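PDB 6FIG: receptor-like protein kinase ANXUR1 from Arabidopsis thaliana, which is a receptor-like serine/threonine kinase of plant reproduction whose malectin-like ectodomain probably senses signals outside the cell. Local coordinates for residues I235-Q238 with N239-V242; S243-A247 with D248-T252; Y335-A338 with N339-G342. All blocks are in the same frame, centred on the assembly; numbering follows the deposited sequence.

Contact 1. Residues I235-Q238 with N239-V242; sequences INYQ and NMPV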
loop_
_atom_site.group_PDB
_atom_site.type_symbol
_atom_site.label_atom_id
_atom_site.label_comp_id
_atom_site.label_asym_id
_atom_site.label_seq_id
_atom_site.Cartn_x
_atom_site.Cartn_y
_atom_site.Cartn_z
ATOM N N ILE A 235 7.360 11.128 -16.903
ATOM C CA ILE A 235 5.959 11.410 -17.155
ATOM C C ILE A 235 5.574 12.544 -16.217
ATOM O O ILE A 235 5.658 12.410 -14.993
ATOM C CB ILE A 235 5.063 10.177 -16.915
ATOM C CG1 ILE A 235 5.539 8.972 -17.768
ATOM C CG2 ILE A 235 3.598 10.521 -17.192
ATOM C CD1 ILE A 235 5.610 9.227 -19.272
ATOM N N ASN A 236 5.121 13.638 -16.801
ATOM C CA ASN A 236 4.780 14.847 -16.084
ATOM C C ASN A 236 3.265 14.972 -15.897
ATOM O O ASN A 236 2.562 15.552 -16.717
ATOM C CB ASN A 236 5.333 16.037 -16.874
ATOM C CG ASN A 236 5.026 17.358 -16.232
ATOM O OD1 ASN A 236 4.652 17.418 -15.062
ATOM N ND2 ASN A 236 5.185 18.447 -17.015
ATOM N N TYR A 237 2.755 14.424 -14.800
ATOM C CA TYR A 237 1.308 14.355 -14.603
ATOM C C TYR A 237 0.563 15.702 -14.485
ATOM O O TYR A 237 -0.627 15.751 -14.749
ATOM C CB TYR A 237 0.976 13.498 -13.365
ATOM C CG TYR A 237 1.069 11.996 -13.585
ATOM C CD1 TYR A 237 2.295 11.348 -13.623
ATOM C CD2 TYR A 237 -0.076 11.221 -13.711
ATOM C CE1 TYR A 237 2.374 9.975 -13.817
ATOM C CE2 TYR A 237 -0.011 9.837 -13.898
ATOM C CZ TYR A 237 1.223 9.222 -13.920
ATOM O OH TYR A 237 1.285 7.862 -14.093
ATOM N N GLN A 238 1.239 16.752 -14.027
ATOM C CA GLN A 238 0.586 18.050 -13.736
ATOM C C GLN A 238 -0.576 17.864 -12.735
ATOM O O GLN A 238 -0.338 17.366 -11.650
ATOM C CB GLN A 238 0.163 18.778 -15.023
ATOM C CG GLN A 238 1.321 19.198 -15.895
ATOM C CD GLN A 238 0.884 20.123 -17.040
ATOM O OE1 GLN A 238 -0.204 19.963 -17.622
ATOM N NE2 GLN A 238 1.737 21.082 -17.370
ATOM N N ASN A 239 -1.819 18.218 -13.086
ATOM C CA ASN A 239 -2.934 18.063 -12.151
ATOM C C ASN A 239 -3.758 16.810 -12.428
ATOM O O ASN A 239 -4.762 16.601 -11.754
ATOM C CB ASN A 239 -3.852 19.295 -12.122
ATOM C CG ASN A 239 -3.137 20.553 -11.667
ATOM O OD1 ASN A 239 -2.408 20.542 -10.681
ATOM N ND2 ASN A 239 -3.363 21.647 -12.374
ATOM N N MET A 240 -3.345 15.963 -13.371
ATOM C CA MET A 240 -4.003 14.655 -13.509
ATOM C C MET A 240 -3.604 13.736 -12.355
ATOM O O MET A 240 -2.409 13.578 -12.079
ATOM C CB MET A 240 -3.637 13.954 -14.804
ATOM C CG MET A 240 -4.562 12.782 -15.077
ATOM S SD MET A 240 -4.209 11.830 -16.551
ATOM C CE MET A 240 -2.860 10.750 -16.047
ATOM N N PRO A 241 -4.590 13.103 -11.681
ATOM C CA PRO A 241 -4.217 12.238 -10.573
ATOM C C PRO A 241 -3.358 11.056 -11.000
ATOM O O PRO A 241 -3.653 10.410 -11.992
ATOM C CB PRO A 241 -5.576 11.737 -10.033
ATOM C CG PRO A 241 -6.534 12.815 -10.438
ATOM C CD PRO A 241 -6.055 13.266 -11.779
ATOM N N VAL A 242 -2.312 10.766 -10.224
ATOM C CA VAL A 242 -1.466 9.613 -10.541
ATOM C C VAL A 242 -2.232 8.302 -10.444
ATOM O O VAL A 242 -1.876 7.348 -11.112
ATOM C CB VAL A 242 -0.140 9.537 -9.712
ATOM C CG1 VAL A 242 0.700 10.783 -9.950
ATOM C CG2 VAL A 242 -0.373 9.268 -8.262
HETATM O O HOH W 1 -1.043 14.827 -10.220
#
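Val242 sets its CG1 methyl over the face of the Tyr237 ring. CG1 of Val242 is 3.8 Å from the centroid of the Tyr237 ring and only 11° off the ring normal, so this is a CH-pi contact. The Tyr237 CG atom is anti to its own carbonyl carbon (chi1 -78°), which swings the ring across the backbone of the residues that follow. Met240 comes to the same ring obliquely. Its chain runs extended through chi1 and chi2, then bends at chi3 (80°), and this brings the terminal methyl back: Met240 CE lies 3.7 Å from Tyr237 CD2. Between them the chain reverses in a type II' beta turn from Tyr237 to Met240. The turn is closed by Met240 N donating to Tyr237 O at 3.1 Å. A water bridges two carbonyls of the turn, donating to Gln238 O at 3.0 Å and to Met240 O at 2.6 Å. The Tyr237 hydroxyl is hydrogen-bonded to Ala245 O, while Val242 also packs on Asp134 of the second subunit. Chemically, the turn joins a polar, hydrated bend to an apolar aromatic side; methyl contacts hold the ring and the Ala245 carbonyl its hydroxyl, which probably limits its movement.

Contact 2. Residues S243-A247 with D248-T252; sequences SIAPA and DIYKT. With CA (calcium ion), chain H.
Ala245 and Tyr250 meet at the apolar centre, with Ala245 CB 3.8 Å from Tyr250 CE2. The ring turns back toward the preceding residues, its edge near Ala245 O, and its hydroxyl end also meets Ile244: Ile244 CG2 is 3.6 Å from Tyr250 OH. Beside this pair Ile249 leans on the proline ring, Ile249 CG1 lying 3.9 Å from Pro246 CD. Further out, the backbone makes the first turn of the short helix 247-250. Ile249 N donates to Pro246 O at 3.0 Å, coming from above the carbonyl plane. Ala247 O receives two weak bonds, from Tyr250 N and Lys251 N. The Tyr250 hydroxyl is hydrogen-bonded to His285 of strand 278-287. At the polar edge Ile249 O binds the calcium ion at 2.5 Å. Thr252 grips the same calcium ion twice, through Thr252 O and Thr252 OG1, each at 2.4 Å. A chi1 of 56° places OG1 between the backbone N and the carbonyl carbon, where it can chelate together with O. Asn192, Val193 and Asn365 complete the site. All six ligands are neutral oxygens, four of them main-chain carbonyls, so calcium binding probably depends on the backbone shape of this turn.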
loop_
_atom_site.group_PDB
_atom_site.type_symbol
_atom_site.label_atom_id
_atom_site.label_comp_id
_atom_site.label_asym_id
_atom_site.label_seq_id
_atom_site.Cartn_x
_atom_site.Cartn_y
_atom_site.Cartn_z
ATOM N N SER A 243 -3.313 8.267 -9.642
ATOM C CA SER A 243 -4.183 7.096 -9.559
ATOM C C SER A 243 -4.870 6.720 -10.860
ATOM O O SER A 243 -5.360 5.594 -10.995
ATOM C CB SER A 243 -5.284 7.277 -8.499
ATOM O OG SER A 243 -4.732 7.468 -7.229
ATOM N N ILE A 244 -4.931 7.644 -11.840
ATOM C CA ILE A 244 -5.559 7.322 -13.109
ATOM C C ILE A 244 -4.883 6.121 -13.766
ATOM O O ILE A 244 -5.544 5.200 -14.213
ATOM C CB ILE A 244 -5.597 8.549 -14.053
ATOM C CG1 ILE A 244 -6.654 9.563 -13.563
ATOM C CG2 ILE A 244 -5.823 8.156 -15.483
ATOM C CD1 ILE A 244 -8.106 9.133 -13.757
ATOM N N ALA A 245 -3.554 6.132 -13.793
ATOM C CA ALA A 245 -2.796 5.018 -14.394
ATOM C C ALA A 245 -1.328 5.209 -14.040
ATOM O O ALA A 245 -0.871 6.343 -13.916
ATOM C CB ALA A 245 -2.956 4.999 -15.899
ATOM N N PRO A 246 -0.590 4.109 -13.879
ATOM C CA PRO A 246 0.808 4.214 -13.533
ATOM C C PRO A 246 1.686 4.712 -14.668
ATOM O O PRO A 246 1.332 4.625 -15.863
ATOM C CB PRO A 246 1.187 2.773 -13.151
ATOM C CG PRO A 246 0.245 1.937 -13.908
ATOM C CD PRO A 246 -1.032 2.713 -13.971
ATOM N N ALA A 247 2.835 5.249 -14.293
ATOM C CA ALA A 247 3.718 5.909 -15.264
ATOM C C ALA A 247 4.110 5.001 -16.416
ATOM O O ALA A 247 4.221 5.456 -17.564
ATOM C CB ALA A 247 4.958 6.449 -14.591
ATOM N N ASP A 248 4.288 3.714 -16.131
ATOM C CA ASP A 248 4.696 2.777 -17.168
ATOM C C ASP A 248 3.700 2.628 -18.311
ATOM O O ASP A 248 4.134 2.337 -19.434
ATOM C CB ASP A 248 5.104 1.419 -16.583
ATOM C CG ASP A 248 6.568 1.407 -16.074
ATOM O OD1 ASP A 248 7.370 2.338 -16.340
ATOM O OD2 ASP A 248 6.954 0.446 -15.400
ATOM N N ILE A 249 2.403 2.859 -18.074
ATOM C CA ILE A 249 1.427 2.870 -19.160
ATOM C C ILE A 249 1.824 3.920 -20.198
ATOM O O ILE A 249 1.827 3.647 -21.417
ATOM C CB ILE A 249 0.001 3.203 -18.632
ATOM C CG1 ILE A 249 -0.517 2.034 -17.787
ATOM C CG2 ILE A 249 -0.964 3.600 -19.749
ATOM C CD1 ILE A 249 -0.749 0.759 -18.555
ATOM N N TYR A 250 2.163 5.102 -19.706
ATOM C CA TYR A 250 2.440 6.258 -20.563
ATOM C C TYR A 250 3.802 6.188 -21.242
ATOM O O TYR A 250 4.014 6.878 -22.242
ATOM C CB TYR A 250 2.251 7.539 -19.747
ATOM C CG TYR A 250 0.842 7.674 -19.237
ATOM C CD1 TYR A 250 -0.220 7.837 -20.113
ATOM C CD2 TYR A 250 0.554 7.578 -17.884
ATOM C CE1 TYR A 250 -1.513 7.950 -19.659
ATOM C CE2 TYR A 250 -0.746 7.699 -17.415
ATOM C CZ TYR A 250 -1.781 7.840 -18.304
ATOM O OH TYR A 250 -3.074 7.958 -17.863
ATOM N N LYS A 251 4.705 5.334 -20.750
ATOM C CA LYS A 251 6.046 5.194 -21.348
ATOM C C LYS A 251 6.130 4.207 -22.518
ATOM O O LYS A 251 7.213 4.020 -23.103
ATOM C CB LYS A 251 7.076 4.806 -20.272
ATOM C CG LYS A 251 7.271 5.893 -19.240
ATOM C CD LYS A 251 8.193 5.457 -18.100
ATOM C CE LYS A 251 8.212 6.519 -17.009
ATOM N NZ LYS A 251 9.024 6.134 -15.806
ATOM N N THR A 252 5.019 3.550 -22.852
ATOM C CA THR A 252 4.954 2.711 -24.030
ATOM C C THR A 252 3.699 3.019 -24.822
ATOM O O THR A 252 2.677 3.413 -24.267
ATOM C CB THR A 252 4.954 1.215 -23.704
ATOM O OG1 THR A 252 3.866 0.939 -22.822
ATOM C CG2 THR A 252 6.293 0.786 -23.075
HETATM CA CA CA H . 1.567 1.730 -22.948
#

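Contact 3. Residues Y335-A338 with N339-G342; sequences YVDA and NNGG. With FUC (alpha-L-fucopyranose), chain E; NAG (2-acetamido-2-deoxy-beta-D-glucopyranose), chain B; NAG (2-acetamido-2-deoxy-beta-D-glucopyranose), chain C.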
loop_
_atom_site.group_PDB
_atom_site.type_symbol
_atom_site.label_atom_id
_atom_site.label_comp_id
_atom_site.label_asym_id
_atom_site.label_seq_id
_atom_site.Cartn_x
_atom_site.Cartn_y
_atom_site.Cartn_z
ATOM N N TYR A 335 -23.390 2.933 -26.609
ATOM C CA TYR A 335 -24.393 1.919 -26.321
ATOM C C TYR A 335 -24.248 0.800 -27.329
ATOM O O TYR A 335 -24.226 1.055 -28.544
ATOM C CB TYR A 335 -25.812 2.481 -26.362
ATOM C CG TYR A 335 -26.859 1.442 -26.002
ATOM C CD1 TYR A 335 -26.916 0.899 -24.717
ATOM C CD2 TYR A 335 -27.777 0.983 -26.939
ATOM C CE1 TYR A 335 -27.846 -0.059 -24.395
ATOM C CE2 TYR A 335 -28.722 0.027 -26.612
ATOM C CZ TYR A 335 -28.752 -0.489 -25.327
ATOM O OH TYR A 335 -29.684 -1.438 -24.985
ATOM N N VAL A 336 -24.130 -0.429 -26.853
ATOM C CA VAL A 336 -24.088 -1.595 -27.715
ATOM C C VAL A 336 -25.446 -2.248 -27.728
ATOM O O VAL A 336 -25.856 -2.842 -26.741
ATOM C CB VAL A 336 -23.006 -2.586 -27.280
ATOM C CG1 VAL A 336 -23.054 -3.846 -28.160
ATOM C CG2 VAL A 336 -21.662 -1.897 -27.321
ATOM N N ASP A 337 -26.099 -2.159 -28.889
ATOM C CA ASP A 337 -27.519 -2.474 -29.063
ATOM C C ASP A 337 -27.685 -3.957 -29.314
ATOM O O ASP A 337 -26.771 -4.629 -29.814
ATOM C CB ASP A 337 -28.092 -1.690 -30.261
ATOM C CG ASP A 337 -29.613 -1.720 -30.321
ATOM O OD1 ASP A 337 -30.180 -2.549 -31.072
ATOM O OD2 ASP A 337 -30.255 -0.915 -29.628
ATOM N N ALA A 338 -28.876 -4.451 -28.992
ATOM C CA ALA A 338 -29.222 -5.858 -29.147
ATOM C C ALA A 338 -29.055 -6.411 -30.583
ATOM O O ALA A 338 -28.819 -7.606 -30.741
ATOM C CB ALA A 338 -30.636 -6.085 -28.647
ATOM N N ASN A 339 -29.164 -5.562 -31.610
ATOM C CA ASN A 339 -28.810 -5.977 -32.998
ATOM C C ASN A 339 -27.441 -5.451 -33.448
ATOM O O ASN A 339 -26.475 -6.221 -33.516
ATOM C CB ASN A 339 -29.929 -5.696 -34.032
ATOM C CG ASN A 339 -30.593 -4.339 -33.869
ATOM O OD1 ASN A 339 -29.919 -3.310 -33.819
ATOM N ND2 ASN A 339 -31.927 -4.329 -33.818
ATOM N N ASN A 340 -27.349 -4.150 -33.713
ATOM C CA ASN A 340 -26.093 -3.528 -34.183
ATOM C C ASN A 340 -25.076 -3.372 -33.034
ATOM O O ASN A 340 -25.458 -3.116 -31.889
ATOM C CB ASN A 340 -26.369 -2.182 -34.883
ATOM C CG ASN A 340 -26.942 -1.128 -33.946
ATOM O OD1 ASN A 340 -26.217 -0.513 -33.154
ATOM N ND2 ASN A 340 -28.255 -0.909 -34.038
ATOM N N GLY A 341 -23.787 -3.522 -33.345
ATOM C CA GLY A 341 -22.738 -3.658 -32.321
ATOM C C GLY A 341 -22.418 -5.131 -32.104
ATOM O O GLY A 341 -21.253 -5.524 -32.147
ATOM N N GLY A 342 -23.453 -5.936 -31.844
ATOM C CA GLY A 342 -23.382 -7.409 -31.953
ATOM C C GLY A 342 -22.364 -8.126 -31.077
ATOM O O GLY A 342 -21.599 -8.968 -31.557
HETATM C C1 FUC E . -34.544 -2.982 -28.125
HETATM C C2 FUC E . -33.757 -2.046 -29.040
HETATM C C3 FUC E . -33.421 -2.744 -30.355
HETATM C C4 FUC E . -34.679 -3.281 -31.027
HETATM C C5 FUC E . -35.425 -4.167 -30.035
HETATM C C6 FUC E . -36.741 -4.710 -30.568
HETATM O O2 FUC E . -32.581 -1.656 -28.357
HETATM O O3 FUC E . -32.693 -1.836 -31.202
HETATM O O4 FUC E . -35.556 -2.227 -31.437
HETATM O O5 FUC E . -35.690 -3.400 -28.855
HETATM C C1 NAG B . -34.913 -8.560 -27.615
HETATM C C2 NAG B . -36.144 -9.366 -27.987
HETATM C C3 NAG B . -35.818 -10.290 -29.139
HETATM C C4 NAG B . -35.250 -9.502 -30.310
HETATM C C5 NAG B . -34.100 -8.598 -29.906
HETATM C C6 NAG B . -33.794 -7.712 -31.123
HETATM C C7 NAG B . -37.770 -10.011 -26.247
HETATM C C8 NAG B . -37.941 -10.867 -25.027
HETATM N N2 NAG B . -36.568 -10.108 -26.812
HETATM O O3 NAG B . -37.014 -10.936 -29.548
HETATM O O4 NAG B . -34.785 -10.413 -31.314
HETATM O O5 NAG B . -34.426 -7.824 -28.737
HETATM O O6 NAG B . -32.832 -6.744 -30.773
HETATM O O7 NAG B . -38.682 -9.316 -26.668
HETATM C C1 NAG C . -31.706 -6.485 -24.940
HETATM C C2 NAG C . -32.479 -7.511 -24.109
HETATM C C3 NAG C . -33.516 -8.216 -24.965
HETATM C C4 NAG C . -34.391 -7.165 -25.641
HETATM C C5 NAG C . -33.554 -6.096 -26.364
HETATM C C6 NAG C . -34.440 -4.976 -26.884
HETATM C C7 NAG C . -31.183 -8.565 -22.297
HETATM C C8 NAG C . -30.221 -9.691 -22.006
HETATM N N2 NAG C . -31.568 -8.499 -23.578
HETATM O O3 NAG C . -34.331 -9.100 -24.188
HETATM O O4 NAG C . -35.370 -7.740 -26.523
HETATM O O5 NAG C . -32.623 -5.529 -25.458
HETATM O O6 NAG C . -33.680 -4.052 -27.688
HETATM O O7 NAG C . -31.575 -7.796 -21.412
#
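Asp337 and Asn339 carry most of this tight loop, with Asn340 closing it. The side chains of Asp337 and Asn339 lie alongside each other and point the same way, their carboxylate and amide planes 37° apart. Asn339 N donates to Asp337 OD1 at 3.2 Å with an almost straight N-H (179°). This is an Asx turn, and the donor comes from the anti side of the oxygen, tilted out of the carboxylate plane. The same carboxylate meets the fucose of an attached glycan with both oxygens: FUC O3 donates to Asp337 OD1 at 2.6 Å, and FUC O2 donates to Asp337 OD2 at 2.8 Å. OD1 thus receives one bond from the protein and one from the sugar.

Asn339 OD1 is also close to Asp337 OD1, at 2.9 Å, but both are acceptors and the approach is probably unfavourable. Asn340 N probably eases this, donating to Asn339 OD1 at 2.7 Å in the carbonyl plane, on a lone pair. A chi1 of 43° turns the Asn339 amide back over its own backbone to meet that N-H. Asn340 rests its amide against the aspartate, with OD1 of Asn340 3.6 Å from CB of Asp337. The backbone carbonyl of Asn340 accepts a weak bond from Asp337 N, at 3.2 Å from Asn340 O. Ala338 offers its methyl to the glycan, its CB 3.1 Å from O6 of the chain B N-acetylglucosamine.

Asn277 lies in an Asn-Phe-Thr sequon and probably carries this fucosylated N-glycan; the loop packs on the attached sugars. Asn277 also touches Tyr335 and Ala338. The loop leaves the end of strand 327-336 and leads into strand 344-351. Val336 is backbone-bonded to Asn277 and Phe278, at the start of strand 278-287, and its side chain packs on Tyr280 of that strand.

The three contacts follow in series along the chain, and none nests in or crosses another. Contact 1 closes a turn in the loop after strand 225-228. Contact 2 begins at the next residue and carries that loop through helix 247-250 to strand 252-255 and the calcium site. These two touch through the Tyr237 hydroxyl and through Met240 CE, which packs against Tyr250 OH. Both also reach the second subunit. Contact 3 comes much later and closes the loop between strands 327-336 and 344-351. It stands apart, its centre about 31 Å from that of contact 2, on the opposite side of the chain's centre. Strand 327-336 spans the gap: Pro327 packs on Tyr237, Met240 and Tyr250, and its other end enters contact 3.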